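Transcriptional regulator (Saccharomonospora viridis, PDB 4KWA) probably represses transcription by binding regulatory DNA as a TetR-family regulator, and holds a choline ion in a pocket of its all-helical fold. Local coordinates at residues D124-Y127 and Q128-M132; H181-D184 and F185-H188. All blocks are in the same frame, centred on the assembly; numbering follows the deposited sequence.

Contact 1: D124-Y127 and Q128-M132; sequences DRWY and QTIAM
Ile130, one helical turn after Trp126 on helix 113-139, lays its CD1 methyl over one face of the indole. The methyl carbon sits 3.6 Å from the centroid of the six-membered ring of Trp126, a CH-pi contact whose closest approach is Ile130 CD1 to Trp126 CH2 at 3.3 Å. Ile130 CG1 rests above the same face, offset toward the rim. With Trp126 CG beside its own carbonyl carbon (chi1 155°), the six-membered ring lies within reach of the later Ile130. The backbone bond from Ile130 N to Trp126 O, 2.9 Å, joins the same two residues.

The carbonyl of Arg125 is gripped twice by one residue: Thr129 N donates to Arg125 O at 3.0 Å and Thr129 OG1 at 3.1 Å, from opposite faces of the carbonyl plane. With OG1 beside its backbone N (chi1 -72°), the threonine hydroxyl folds back on the preceding turn and spends its proton within the helix. One residue earlier than Thr129, the bent Gln128 chain brings OE1 in plane to the edge of the Tyr127 ring, 3.7 Å from Tyr127 CD2, with ring and amide planes 86° apart. Tyr127 OH is held by Asp149.

Trp126 and Ile130 pack against Ile159 and Ala152 of helix 148-168, respectively, and the Trp126 side chain lies about 5 Å from the bound choline. This is ordinary i to i+4 side-chain packing along an alpha helix, here in the C-terminal domain of a TetR-family regulator, close to its choline site.

Contact 2: H181-D184 and F185-H188; sequences HLND and FIEH
Helix 175-190, the last helix of the C-terminal ligand-binding domain, carries this contact as it nears its end. The backbone N-H groups of Phe185, Ile186 and Glu187 bond to the carbonyls of His181, Leu182 and Asn183, in the i to i+4 pattern of an alpha helix. His188 N continues the series to Asp184 O at 3.0 Å, with a more bent N-H angle of 148°, where a wider pi-type turn sets in.

Side chains meet the preceding turn mainly through its carbonyls. The His188 ring, its CG beside the backbone N (chi1 -56°), folds back obliquely over the turn, placing ND1 3.1 Å from Asp184 O. Glu187 curls similarly, its CG 3.3 Å from Asn183 O, before its carboxylate forms a salt bridge with Arg78. Ile186 CG1 lies 3.4 Å from Leu182 O.

His181 directs its imidazole to the second subunit, where ND1 is hydrogen-bonded to Glu150 and NE2 to Arg154 of that subunit; with both nitrogens engaged, the ring is probably held in one orientation. Phe185 reaches Leu158 of helix 148-168 and also packs on Arg154 of the second subunit. Leu182 fits against Ile159 and Leu162 of helix 148-168, while Leu182 and Ile186 share Val85 of helix 77-86, so this turn is wedged between two helices of its own chain and the dimer partner.

From the N terminus, the chain passes through the predicted DNA-binding helix-turn-helix before reaching helix 113-139, where contact 1 lies; contact 2 follows on helix 175-190. Each is a local contact within one continuous helix, so neither closes a loop, and the two run in series without nesting or crossing. Their centres are 18 Å apart and their nearest atoms about 8 Å, so they do not touch. Helices 77-86 and 148-168 join them indirectly, since both contacts pack against each: Ile159 meets Trp126 from contact 1 and Leu182 from contact 2. Both contacts also reach the second subunit of the dimer.

Contact 1: D124-Y127 and Q128-M132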
# COMPACT_ATOMS: atom_id res chain seq x y z
N ASP A 124 -6.20 8.15 -11.17
CA ASP A 124 -7.10 8.08 -12.32
C ASP A 124 -6.41 8.33 -13.64
O ASP A 124 -6.71 7.67 -14.64
CB ASP A 124 -8.19 9.12 -12.21
CG ASP A 124 -9.26 8.79 -11.20
OD1 ASP A 124 -9.22 7.68 -10.59
OD2 ASP A 124 -10.16 9.67 -11.03
N ARG A 125 -5.44 9.23 -13.66
CA ARG A 125 -4.74 9.54 -14.89
C ARG A 125 -3.90 8.37 -15.33
O ARG A 125 -3.86 7.99 -16.50
CB ARG A 125 -3.90 10.79 -14.72
CG ARG A 125 -3.32 11.26 -16.01
CD ARG A 125 -2.49 12.53 -15.80
NE ARG A 125 -2.54 13.32 -17.00
CZ ARG A 125 -2.04 14.56 -17.06
NH1 ARG A 125 -1.46 15.11 -15.96
NH2 ARG A 125 -2.17 15.27 -18.17
N TRP A 126 -3.30 7.69 -14.36
CA TRP A 126 -2.43 6.57 -14.61
C TRP A 126 -3.29 5.39 -15.07
O TRP A 126 -2.96 4.69 -16.03
CB TRP A 126 -1.69 6.32 -13.30
CG TRP A 126 -1.17 4.98 -13.02
CD1 TRP A 126 -1.53 4.18 -12.00
CD2 TRP A 126 -0.17 4.31 -13.75
NE1 TRP A 126 -0.80 3.00 -12.03
CE2 TRP A 126 0.07 3.07 -13.09
CE3 TRP A 126 0.55 4.62 -14.87
CZ2 TRP A 126 0.95 2.14 -13.59
CZ3 TRP A 126 1.47 3.71 -15.34
CH2 TRP A 126 1.66 2.48 -14.70
N TYR A 127 -4.39 5.21 -14.37
CA TYR A 127 -5.32 4.18 -14.61
C TYR A 127 -5.79 4.27 -16.09
O TYR A 127 -5.73 3.29 -16.84
CB TYR A 127 -6.48 4.31 -13.67
CG TYR A 127 -7.62 3.32 -13.92
CD1 TYR A 127 -7.58 2.04 -13.43
CD2 TYR A 127 -8.73 3.71 -14.59
CE1 TYR A 127 -8.65 1.21 -13.57
CE2 TYR A 127 -9.78 2.85 -14.79
CZ TYR A 127 -9.71 1.59 -14.30
OH TYR A 127 -10.82 0.78 -14.51
N GLN A 128 -6.19 5.44 -16.49
CA GLN A 128 -6.59 5.67 -17.91
C GLN A 128 -5.46 5.44 -18.92
O GLN A 128 -5.73 4.86 -19.98
CB GLN A 128 -7.29 7.00 -18.11
CG GLN A 128 -8.54 7.22 -17.27
CD GLN A 128 -9.73 6.24 -17.46
OE1 GLN A 128 -10.62 6.13 -16.59
NE2 GLN A 128 -9.74 5.54 -18.54
N THR A 129 -4.24 5.86 -18.61
CA THR A 129 -3.10 5.57 -19.41
C THR A 129 -2.93 4.05 -19.66
O THR A 129 -2.65 3.60 -20.76
CB THR A 129 -1.87 6.17 -18.75
OG1 THR A 129 -2.00 7.57 -18.94
CG2 THR A 129 -0.59 5.65 -19.42
N ILE A 130 -3.02 3.27 -18.57
CA ILE A 130 -2.90 1.83 -18.65
C ILE A 130 -4.01 1.30 -19.51
O ILE A 130 -3.75 0.53 -20.49
CB ILE A 130 -3.00 1.19 -17.24
CG1 ILE A 130 -1.85 1.65 -16.34
CG2 ILE A 130 -2.95 -0.32 -17.37
CD1 ILE A 130 -0.49 1.39 -16.93
N ALA A 131 -5.25 1.69 -19.21
CA ALA A 131 -6.35 1.16 -20.00
C ALA A 131 -6.25 1.48 -21.51
O ALA A 131 -6.55 0.66 -22.41
CB ALA A 131 -7.70 1.66 -19.39
N MSE A 132 -5.79 2.71 -21.79
CA MSE A 132 -5.64 3.13 -23.15
C MSE A 132 -4.58 2.32 -23.79
O MSE A 132 -4.71 2.00 -24.98
CB MSE A 132 -5.35 4.62 -23.23
CG MSE A 132 -5.11 5.04 -24.66
SE MSE A 132 -4.42 6.90 -24.56
CE MSE A 132 -2.56 6.82 -23.85

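Contact 2: H181-D184 and F185-H188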
# COMPACT_ATOMS: atom_id res chain seq x y z
N HIS A 181 8.25 -10.62 -12.11
CA HIS A 181 6.85 -10.96 -11.86
C HIS A 181 5.89 -10.19 -12.78
O HIS A 181 4.92 -10.73 -13.33
CB HIS A 181 6.54 -10.70 -10.36
CG HIS A 181 5.19 -11.23 -9.97
ND1 HIS A 181 5.03 -12.42 -9.28
CD2 HIS A 181 3.95 -10.85 -10.34
CE1 HIS A 181 3.74 -12.70 -9.19
NE2 HIS A 181 3.06 -11.75 -9.79
N LEU A 182 6.09 -8.88 -12.91
CA LEU A 182 5.23 -8.03 -13.72
C LEU A 182 5.37 -8.34 -15.24
O LEU A 182 4.37 -8.42 -15.93
CB LEU A 182 5.53 -6.55 -13.44
CG LEU A 182 4.99 -5.98 -12.13
CD1 LEU A 182 5.57 -4.61 -11.80
CD2 LEU A 182 3.47 -5.97 -12.18
N ASN A 183 6.60 -8.58 -15.70
CA ASN A 183 6.83 -8.97 -17.08
C ASN A 183 6.16 -10.36 -17.34
O ASN A 183 5.56 -10.56 -18.40
CB ASN A 183 8.33 -8.79 -17.43
CG ASN A 183 8.68 -7.35 -17.78
OD1 ASN A 183 9.25 -6.58 -16.97
ND2 ASN A 183 8.25 -6.93 -18.95
N ASP A 184 6.19 -11.30 -16.38
CA ASP A 184 5.48 -12.59 -16.50
C ASP A 184 3.98 -12.39 -16.62
O ASP A 184 3.32 -13.05 -17.36
CB ASP A 184 5.84 -13.53 -15.37
CG ASP A 184 7.28 -14.10 -15.51
OD1 ASP A 184 7.86 -13.91 -16.61
OD2 ASP A 184 7.81 -14.75 -14.55
N PHE A 185 3.44 -11.48 -15.84
CA PHE A 185 2.00 -11.23 -15.87
C PHE A 185 1.69 -10.67 -17.28
O PHE A 185 0.68 -11.01 -17.84
CB PHE A 185 1.66 -10.15 -14.81
CG PHE A 185 0.18 -9.75 -14.77
CD1 PHE A 185 -0.77 -10.57 -14.21
CD2 PHE A 185 -0.23 -8.59 -15.31
CE1 PHE A 185 -2.11 -10.26 -14.25
CE2 PHE A 185 -1.61 -8.25 -15.37
CZ PHE A 185 -2.50 -9.07 -14.79
N ILE A 186 2.44 -9.68 -17.75
CA ILE A 186 2.16 -9.10 -19.08
C ILE A 186 2.24 -10.22 -20.14
O ILE A 186 1.33 -10.46 -20.92
CB ILE A 186 3.16 -7.99 -19.42
CG1 ILE A 186 2.90 -6.77 -18.52
CG2 ILE A 186 3.13 -7.63 -20.91
CD1 ILE A 186 3.98 -5.73 -18.59
N GLU A 187 3.36 -10.91 -20.16
CA GLU A 187 3.51 -11.94 -21.19
C GLU A 187 2.42 -13.04 -21.14
O GLU A 187 2.08 -13.57 -22.19
CB GLU A 187 4.96 -12.53 -21.20
CG GLU A 187 6.06 -11.52 -21.54
CD GLU A 187 5.82 -10.76 -22.86
OE1 GLU A 187 5.61 -11.44 -23.89
OE2 GLU A 187 5.89 -9.48 -22.87
N HIS A 188 1.91 -13.44 -19.98
CA HIS A 188 0.93 -14.53 -19.92
C HIS A 188 -0.54 -14.17 -19.71
O HIS A 188 -1.42 -14.99 -19.91
CB HIS A 188 1.37 -15.53 -18.85
CG HIS A 188 2.75 -16.05 -19.10
ND1 HIS A 188 3.73 -16.04 -18.14
CD2 HIS A 188 3.34 -16.48 -20.24
CE1 HIS A 188 4.85 -16.51 -18.66
NE2 HIS A 188 4.64 -16.78 -19.94